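Local structure of cycloalternan-forming enzyme (Listeria monocytogenes serovar 1/2a, 5F7U) at residues V51-T56 / A81-F86. The protein is a multidomain member of glycoside hydrolase family 31, with a TIM barrel, several beta domains and a family 6 carbohydrate-binding module. The protein carries 1 engineered substitution. Sequence-based numbering, arbitrary orientation.
Sequences VWVEWT and ADLGKF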
# COMPACT_ATOMS: atom_id res chain seq x y z
N VAL A 51 -6.08 -17.88 -50.05
CA VAL A 51 -5.28 -17.94 -48.84
C VAL A 51 -5.28 -19.39 -48.39
O VAL A 51 -6.33 -20.05 -48.34
CB VAL A 51 -5.80 -17.00 -47.72
CG1 VAL A 51 -5.02 -17.18 -46.42
CG2 VAL A 51 -5.71 -15.56 -48.18
N TRP A 52 -4.08 -19.88 -48.09
CA TRP A 52 -3.92 -21.27 -47.71
C TRP A 52 -2.77 -21.45 -46.75
O TRP A 52 -1.98 -20.52 -46.51
CB TRP A 52 -3.77 -22.17 -48.95
CG TRP A 52 -2.46 -22.05 -49.65
CD1 TRP A 52 -1.38 -22.88 -49.50
CD2 TRP A 52 -2.08 -21.06 -50.61
NE1 TRP A 52 -0.35 -22.46 -50.32
CE2 TRP A 52 -0.75 -21.35 -51.02
CE3 TRP A 52 -2.74 -19.96 -51.18
CZ2 TRP A 52 -0.07 -20.58 -51.97
CZ3 TRP A 52 -2.05 -19.18 -52.13
CH2 TRP A 52 -0.72 -19.50 -52.51
N VAL A 53 -2.69 -22.64 -46.16
CA VAL A 53 -1.67 -22.94 -45.16
C VAL A 53 -0.91 -24.17 -45.63
O VAL A 53 -1.52 -25.19 -45.96
CB VAL A 53 -2.29 -23.19 -43.78
CG1 VAL A 53 -1.19 -23.45 -42.74
CG2 VAL A 53 -3.15 -22.00 -43.36
N GLU A 54 0.41 -24.04 -45.67
CA GLU A 54 1.31 -25.14 -45.94
C GLU A 54 1.95 -25.56 -44.62
O GLU A 54 2.40 -24.72 -43.85
CB GLU A 54 2.36 -24.72 -46.95
CG GLU A 54 1.74 -24.42 -48.30
CD GLU A 54 2.74 -23.98 -49.35
OE1 GLU A 54 3.97 -24.01 -49.09
OE2 GLU A 54 2.29 -23.62 -50.46
N TRP A 55 1.96 -26.86 -44.35
CA TRP A 55 2.27 -27.29 -42.97
C TRP A 55 2.72 -28.72 -42.85
O TRP A 55 2.48 -29.53 -43.76
CB TRP A 55 1.08 -27.00 -42.04
CG TRP A 55 -0.18 -27.78 -42.29
CD1 TRP A 55 -0.95 -27.78 -43.43
CD2 TRP A 55 -0.84 -28.63 -41.36
NE1 TRP A 55 -2.03 -28.61 -43.27
CE2 TRP A 55 -2.01 -29.12 -42.00
CE3 TRP A 55 -0.58 -29.01 -40.04
CZ2 TRP A 55 -2.90 -30.01 -41.38
CZ3 TRP A 55 -1.46 -29.90 -39.41
CH2 TRP A 55 -2.61 -30.38 -40.08
N THR A 56 3.39 -29.01 -41.74
CA THR A 56 3.84 -30.36 -41.40
C THR A 56 3.34 -30.71 -40.01
O THR A 56 3.14 -29.82 -39.16
CB THR A 56 5.38 -30.50 -41.44
OG1 THR A 56 5.97 -29.58 -40.52
CG2 THR A 56 5.94 -30.26 -42.83
N ALA A 81 -8.29 -20.11 -41.18
CA ALA A 81 -7.83 -21.45 -41.58
C ALA A 81 -7.94 -22.37 -40.38
O ALA A 81 -7.43 -22.05 -39.30
CB ALA A 81 -6.40 -21.38 -42.07
N ASP A 82 -8.62 -23.51 -40.57
CA ASP A 82 -8.87 -24.46 -39.48
C ASP A 82 -7.94 -25.65 -39.61
O ASP A 82 -8.04 -26.42 -40.55
CB ASP A 82 -10.34 -24.92 -39.50
CG ASP A 82 -10.72 -25.78 -38.30
OD1 ASP A 82 -9.89 -26.01 -37.40
OD2 ASP A 82 -11.89 -26.23 -38.26
N LEU A 83 -7.00 -25.79 -38.66
CA LEU A 83 -6.04 -26.88 -38.69
C LEU A 83 -6.56 -28.16 -38.03
O LEU A 83 -5.93 -29.23 -38.15
CB LEU A 83 -4.72 -26.47 -38.01
CG LEU A 83 -3.89 -25.35 -38.66
CD1 LEU A 83 -2.65 -25.10 -37.81
CD2 LEU A 83 -3.49 -25.69 -40.09
N GLY A 84 -7.70 -28.06 -37.37
CA GLY A 84 -8.24 -29.16 -36.59
C GLY A 84 -7.60 -29.27 -35.22
O GLY A 84 -6.94 -28.33 -34.74
N LYS A 85 -7.81 -30.43 -34.58
CA LYS A 85 -7.32 -30.71 -33.23
C LYS A 85 -6.11 -31.62 -33.28
O LYS A 85 -5.92 -32.35 -34.27
CB LYS A 85 -8.37 -31.47 -32.41
CG LYS A 85 -9.67 -30.75 -32.15
CD LYS A 85 -10.69 -31.79 -31.72
CE LYS A 85 -11.99 -31.14 -31.28
NZ LYS A 85 -13.06 -32.16 -31.16
N PHE A 86 -5.33 -31.63 -32.20
CA PHE A 86 -4.10 -32.40 -32.15
C PHE A 86 -3.94 -33.19 -30.87
O PHE A 86 -4.70 -33.00 -29.90
CB PHE A 86 -2.90 -31.45 -32.37
CG PHE A 86 -2.94 -30.78 -33.70
CD1 PHE A 86 -2.55 -31.46 -34.85
CD2 PHE A 86 -3.41 -29.46 -33.81
CE1 PHE A 86 -2.62 -30.85 -36.10
CE2 PHE A 86 -3.48 -28.84 -35.05
CZ PHE A 86 -3.08 -29.54 -36.20
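W55 reaches across from strand 49-57 to lie against L83 of strand 76-84 and F86 in the loop that follows. From CB, CG sits between the backbone N and the carbonyl carbon (chi1 66°), a turn that carries the indole out over the L83 methyl with its six-membered end toward F86. Its CD2 lies 4.2 Å from L83 CD2, which sits over the ring face, 15° off the normal of the six-membered ring, in a CH-pi contact. NE1, the one polar atom of the ring, donates to the backbone O of E63 on strand 60-73. Farther out, CZ3 comes within 3.6 Å of F86 CZ, at the phenyl edge; the two rims meet with planes nearly perpendicular (79°), and CH2 ends 4.0 Å from L83 O. Beside the indole, V53 divides its branches: CG2 rests 3.6 Å from A81 CB, while CG1 approaches L83 CD2. No hydrogen bond joins the segments; the axes of strands 51-56 and 81-84 come within 8.2 Å, consistent with the beta-sandwich of an E-set domain. Strand 60-73 pairs with both 49-57 and 76-84. This buried contact thus probably holds by shape and exclusion of water, its one polar indole atom already paired with E63 O.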